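Local coordinates for protein importin subunit beta-1 (Saccharomyces cerevisiae, PDB 5OWU) that carries proteins into the nucleus by pairing with importin alpha, the adaptor that recognises the classical nuclear localization signal of cargo, at residues Asp280-Ala283 with Ser284-Val287; Ile828-Ile831 with Lys832-Arg835. All coordinates share one frame; numbering follows the deposited sequence.

Contact 1: residues Asp280-Ala283 with Ser284-Val287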
ATOM      1  N   ASP A 280      -6.352  28.308   0.087  1.00 50.65           N
ATOM      2  CA  ASP A 280      -5.515  27.139   0.347  1.00 43.43           C
ATOM      3  C   ASP A 280      -5.898  25.958  -0.537  1.00 35.89           C
ATOM      4  O   ASP A 280      -5.032  25.156  -0.903  1.00 38.12           O
ATOM      5  CB  ASP A 280      -5.600  26.734   1.823  1.00 37.09           C
ATOM      6  CG  ASP A 280      -5.018  27.780   2.755  1.00 48.60           C
ATOM      7  OD1 ASP A 280      -4.307  28.690   2.283  1.00 38.14           O
ATOM      8  OD2 ASP A 280      -5.267  27.685   3.972  1.00 43.36           O
ATOM      9  N   LYS A 281      -7.177  25.832  -0.892  1.00 37.08           N
ATOM     10  CA  LYS A 281      -7.607  24.706  -1.719  1.00 40.79           C
ATOM     11  C   LYS A 281      -7.053  24.821  -3.140  1.00 36.54           C
ATOM     12  O   LYS A 281      -6.547  23.842  -3.707  1.00 39.08           O
ATOM     13  CB  LYS A 281      -9.138  24.633  -1.727  1.00 50.87           C
ATOM     14  CG  LYS A 281      -9.759  23.641  -2.724  1.00 51.88           C
ATOM     15  CD  LYS A 281      -9.895  22.249  -2.141  1.00 65.40           C
ATOM     16  CE  LYS A 281     -10.728  21.351  -3.051  1.00 61.73           C
ATOM     17  NZ  LYS A 281     -12.152  21.793  -3.117  1.00 69.74           N
ATOM     18  N   VAL A 282      -7.147  26.011  -3.732  1.00 41.31           N
ATOM     19  CA  VAL A 282      -6.615  26.232  -5.078  1.00 45.74           C
ATOM     20  C   VAL A 282      -5.118  25.935  -5.103  1.00 35.13           C
ATOM     21  O   VAL A 282      -4.622  25.106  -5.895  1.00 38.18           O
ATOM     22  CB  VAL A 282      -6.908  27.674  -5.530  1.00 47.20           C
ATOM     23  CG1 VAL A 282      -6.383  27.925  -6.943  1.00 50.53           C
ATOM     24  CG2 VAL A 282      -8.409  27.972  -5.446  1.00 50.89           C
ATOM     25  N   ALA A 283      -4.376  26.620  -4.226  1.00 36.02           N
ATOM     26  CA  ALA A 283      -2.943  26.395  -4.134  1.00 42.00           C
ATOM     27  C   ALA A 283      -2.647  24.914  -3.979  1.00 30.46           C
ATOM     28  O   ALA A 283      -1.761  24.374  -4.655  1.00 32.23           O
ATOM     29  CB  ALA A 283      -2.360  27.192  -2.967  1.00 43.24           C
ATOM     30  N   SER A 284      -3.401  24.232  -3.110  1.00 32.21           N
ATOM     31  CA  SER A 284      -3.207  22.800  -2.919  1.00 30.89           C
ATOM     32  C   SER A 284      -3.340  22.047  -4.233  1.00 28.48           C
ATOM     33  O   SER A 284      -2.574  21.110  -4.498  1.00 30.23           O
ATOM     34  CB  SER A 284      -4.213  22.255  -1.901  1.00 41.66           C
ATOM     35  OG  SER A 284      -3.933  22.733  -0.602  1.00 56.65           O
ATOM     36  N   MET A 285      -4.309  22.438  -5.066  1.00 30.37           N
ATOM     37  CA  MET A 285      -4.453  21.810  -6.381  1.00 44.51           C
ATOM     38  C   MET A 285      -3.160  21.909  -7.179  1.00 34.98           C
ATOM     39  O   MET A 285      -2.675  20.912  -7.745  1.00 34.39           O
ATOM     40  CB  MET A 285      -5.583  22.468  -7.173  1.00 42.35           C
ATOM     41  CG  MET A 285      -6.956  22.353  -6.564  1.00 36.16           C
ATOM     42  SD  MET A 285      -8.145  23.246  -7.591  1.00 37.64           S
ATOM     43  CE  MET A 285      -9.338  23.744  -6.351  1.00 50.29           C
ATOM     44  N   THR A 286      -2.591  23.118  -7.256  1.00 36.26           N
ATOM     45  CA  THR A 286      -1.369  23.263  -8.050  1.00 38.56           C
ATOM     46  C   THR A 286      -0.241  22.427  -7.457  1.00 32.01           C
ATOM     47  O   THR A 286       0.533  21.782  -8.187  1.00 35.15           O
ATOM     48  CB  THR A 286      -0.953  24.734  -8.147  1.00 35.81           C
ATOM     49  OG1 THR A 286      -0.442  25.187  -6.887  1.00 51.54           O
ATOM     50  CG2 THR A 286      -2.128  25.603  -8.555  1.00 49.21           C
ATOM     51  N   VAL A 287      -0.150  22.407  -6.126  1.00 32.93           N
ATOM     52  CA  VAL A 287       0.880  21.613  -5.470  1.00 25.78           C
ATOM     53  C   VAL A 287       0.758  20.154  -5.886  1.00 26.23           C
ATOM     54  O   VAL A 287       1.743  19.521  -6.278  1.00 31.56           O
ATOM     55  CB  VAL A 287       0.796  21.781  -3.944  1.00 33.13           C
ATOM     56  CG1 VAL A 287       1.753  20.823  -3.239  1.00 28.90           C
ATOM     57  CG2 VAL A 287       1.118  23.211  -3.561  1.00 32.00           C
TER
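From Asp280 O to Ser284 N and on to Ala283 O with Val287 N, four successive i to i+4 backbone hydrogen bonds wind Asp280-Val287 into the first turns of helix 280-306. Two of the carbonyls take a hydroxyl as well. Ser284 OG, held beside its own backbone N (chi1 -69°), turns back and gives its proton to Asp280 O at 2.7 Å; the amide and the hydroxyl of Ser284 thus grip that oxygen from opposite faces of the carbonyl plane. Thr286 OG1 reaches back three residues instead, 2.7 Å from Ala283 O, because its chi1 of 72° sets it between N and C. It sits in the carbonyl plane on a lone pair, while Val287 N bonds the same oxygen at 2.9 Å. The helix belongs to HEAT repeat 7 and starts with Asn279 OD1 accepting from Val282 N, which is characteristic of an asparagine N-cap; Asp280 OD1 forms a salt bridge with Arg335. On another side Met285, extended beyond CG, lies across Lys281, its CE 3.7 Å from Lys281 CG, and its CE also comes 4.4 Å from Val282 CG2. Helix 238-255 lies against Met285 through Ile238 and Phe245, whereas Val287 packs against Leu329 and Leu332 of helix 317-332 and against Cys354 of helix 347-362.

Contact 2: residues Ile828-Ile831 with Lys832-Arg835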
ATOM      1  N   ILE A 828      19.972 -19.667 -17.228  1.00 49.59           N
ATOM      2  CA  ILE A 828      21.304 -19.076 -17.362  1.00 51.22           C
ATOM      3  C   ILE A 828      21.238 -17.567 -17.153  1.00 53.32           C
ATOM      4  O   ILE A 828      21.995 -16.990 -16.359  1.00 49.25           O
ATOM      5  CB  ILE A 828      21.900 -19.434 -18.737  1.00 51.10           C
ATOM      6  CG1 ILE A 828      22.144 -20.947 -18.835  1.00 60.32           C
ATOM      7  CG2 ILE A 828      23.193 -18.655 -18.995  1.00 59.37           C
ATOM      8  CD1 ILE A 828      22.090 -21.501 -20.257  1.00 60.06           C
ATOM      9  N   ASP A 829      20.325 -16.905 -17.868  1.00 53.11           N
ATOM     10  CA  ASP A 829      20.193 -15.455 -17.759  1.00 51.19           C
ATOM     11  C   ASP A 829      19.875 -15.032 -16.331  1.00 51.19           C
ATOM     12  O   ASP A 829      20.403 -14.026 -15.846  1.00 41.85           O
ATOM     13  CB  ASP A 829      19.111 -14.959 -18.717  1.00 56.23           C
ATOM     14  CG  ASP A 829      19.476 -15.177 -20.176  1.00 67.04           C
ATOM     15  OD1 ASP A 829      20.665 -15.436 -20.461  1.00 66.98           O
ATOM     16  OD2 ASP A 829      18.575 -15.081 -21.037  1.00 69.48           O
ATOM     17  N   TYR A 830      19.007 -15.778 -15.642  1.00 39.66           N
ATOM     18  CA  TYR A 830      18.662 -15.425 -14.268  1.00 46.07           C
ATOM     19  C   TYR A 830      19.866 -15.563 -13.345  1.00 41.82           C
ATOM     20  O   TYR A 830      20.137 -14.676 -12.523  1.00 48.11           O
ATOM     21  CB  TYR A 830      17.508 -16.300 -13.777  1.00 44.61           C
ATOM     22  CG  TYR A 830      17.079 -15.989 -12.363  1.00 38.20           C
ATOM     23  CD1 TYR A 830      16.697 -14.705 -12.004  1.00 49.12           C
ATOM     24  CD2 TYR A 830      17.046 -16.980 -11.389  1.00 38.99           C
ATOM     25  CE1 TYR A 830      16.303 -14.412 -10.721  1.00 43.85           C
ATOM     26  CE2 TYR A 830      16.653 -16.696 -10.099  1.00 36.83           C
ATOM     27  CZ  TYR A 830      16.279 -15.410  -9.772  1.00 43.62           C
ATOM     28  OH  TYR A 830      15.884 -15.114  -8.495  1.00 39.11           O
ATOM     29  N   ILE A 831      20.601 -16.669 -13.467  1.00 35.45           N
ATOM     30  CA  ILE A 831      21.827 -16.839 -12.695  1.00 41.93           C
ATOM     31  C   ILE A 831      22.760 -15.660 -12.926  1.00 53.69           C
ATOM     32  O   ILE A 831      23.363 -15.133 -11.985  1.00 44.28           O
ATOM     33  CB  ILE A 831      22.503 -18.175 -13.057  1.00 47.27           C
ATOM     34  CG1 ILE A 831      21.617 -19.346 -12.613  1.00 37.68           C
ATOM     35  CG2 ILE A 831      23.888 -18.272 -12.413  1.00 47.75           C
ATOM     36  CD1 ILE A 831      22.110 -20.716 -13.055  1.00 42.80           C
ATOM     37  N   LYS A 832      22.884 -15.218 -14.178  1.00 52.88           N
ATOM     38  CA  LYS A 832      23.836 -14.155 -14.488  1.00 54.33           C
ATOM     39  C   LYS A 832      23.369 -12.805 -13.953  1.00 52.56           C
ATOM     40  O   LYS A 832      24.175 -12.034 -13.420  1.00 47.06           O
ATOM     41  CB  LYS A 832      24.069 -14.106 -15.997  1.00 56.49           C
ATOM     42  CG  LYS A 832      25.021 -15.204 -16.469  1.00 63.62           C
ATOM     43  CD  LYS A 832      24.583 -15.882 -17.761  1.00 75.97           C
ATOM     44  CE  LYS A 832      25.198 -15.224 -18.988  1.00 73.42           C
ATOM     45  NZ  LYS A 832      25.034 -16.071 -20.202  1.00 81.04           N
ATOM     46  N   ARG A 833      22.072 -12.501 -14.072  1.00 47.82           N
ATOM     47  CA  ARG A 833      21.551 -11.265 -13.497  1.00 58.84           C
ATOM     48  C   ARG A 833      21.739 -11.245 -11.987  1.00 58.29           C
ATOM     49  O   ARG A 833      22.071 -10.203 -11.409  1.00 55.07           O
ATOM     50  CB  ARG A 833      20.070 -11.093 -13.839  1.00 60.97           C
ATOM     51  CG  ARG A 833      19.763 -11.000 -15.324  1.00 67.15           C
ATOM     52  CD  ARG A 833      18.448 -10.274 -15.585  1.00 73.89           C
ATOM     53  NE  ARG A 833      17.390 -10.659 -14.650  1.00 71.36           N
ATOM     54  CZ  ARG A 833      16.520 -11.647 -14.846  1.00 77.12           C
ATOM     55  NH1 ARG A 833      16.563 -12.385 -15.949  1.00 73.78           N
ATOM     56  NH2 ARG A 833      15.598 -11.905 -13.925  1.00 79.26           N
ATOM     57  N   THR A 834      21.516 -12.384 -11.329  1.00 58.37           N
ATOM     58  CA  THR A 834      21.677 -12.439  -9.880  1.00 61.17           C
ATOM     59  C   THR A 834      23.144 -12.349  -9.482  1.00 50.62           C
ATOM     60  O   THR A 834      23.471 -11.769  -8.442  1.00 52.88           O
ATOM     61  CB  THR A 834      21.055 -13.724  -9.332  1.00 49.40           C
ATOM     62  OG1 THR A 834      19.673 -13.789  -9.710  1.00 50.77           O
ATOM     63  CG2 THR A 834      21.156 -13.770  -7.816  1.00 51.87           C
ATOM     64  N   ARG A 835      24.034 -12.908 -10.299  1.00 49.27           N
ATOM     65  CA  ARG A 835      25.460 -12.893 -10.006  1.00 57.26           C
ATOM     66  C   ARG A 835      26.081 -11.525 -10.267  1.00 69.83           C
ATOM     67  O   ARG A 835      27.081 -11.174  -9.631  1.00 66.90           O
ATOM     68  CB  ARG A 835      26.159 -13.968 -10.845  1.00 57.84           C
ATOM     69  CG  ARG A 835      27.678 -13.957 -10.806  1.00 66.86           C
ATOM     70  CD  ARG A 835      28.218 -14.196  -9.409  1.00 70.58           C
ATOM     71  NE  ARG A 835      29.677 -14.225  -9.403  1.00 77.03           N
ATOM     72  CZ  ARG A 835      30.429 -14.195  -8.307  1.00 80.66           C
ATOM     73  NH1 ARG A 835      29.864 -14.131  -7.108  1.00 76.64           N
ATOM     74  NH2 ARG A 835      31.751 -14.222  -8.410  1.00 76.60           N
TER
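Tyr830 is met by two side chains of the next turn, Thr834 over one ring face and Arg833 at the ring edge. Thr834 OG1 lies 3.6 Å from CE1 of Tyr830, above the rim of the ring, and gives its proton to Tyr830 O at 3.0 Å. That hydroxyl stands out of the carbonyl plane, on the opposite face from Thr834 N, so two donors share one oxygen. With chi1 at -179° the tyrosine swings away from its own N, and its OH bonds Ser799 of helix 796-812. Arg833, bent at chi3 (-42°), brings NH2 to 3.6 Å from Tyr830 CD1, near the ring plane; the guanidinium and ring planes are 55° apart, which is no stack. Its cation-pi partner is Tyr793. Replacing Arg833 with an alanine would probably strip the guanidinium from beside CD1 of Tyr830 and leave Tyr793 without its cation-pi partner. On a further side of helix 825-836, in HEAT repeat 19, Lys832 runs alongside Ile828, both pointing the same way, and its CD presses to a tight 3.3 Å from Ile828 CG2. Asp829 OD1 stays 4.4 Å from Lys832 NZ, too far for a salt bridge. The chemistry therefore divides: Tyr830, by ring and OH, ties the helix to helices 776-788 and 796-812, the Thr834 hydroxyl stays on its own backbone, and exposed Lys832 and Asp829 are likely to attract each other only weakly.

How the contacts relate
Contacts 1 and 2 are each local to one helix, 280-306 in HEAT repeat 7 and 825-836 in HEAT repeat 19, and share no element; their centres lie 48 Å apart. Both are partly buried: four of eight residues are buried in contact 1, where Lys281 is exposed, against three in contact 2, where Asp829 and Lys832 are. In both a hydroxyl joins an amide on a backbone oxygen. Contact 1 lies at the start of its helix, where small side chains and a methionine fit between helices 238-255, 317-332 and 347-362. Contact 2 lies within a short helix near the C-terminus, and relies on a buried tyrosine, an arginine and more surface charge beside helices 776-788, 796-812 and 842-860.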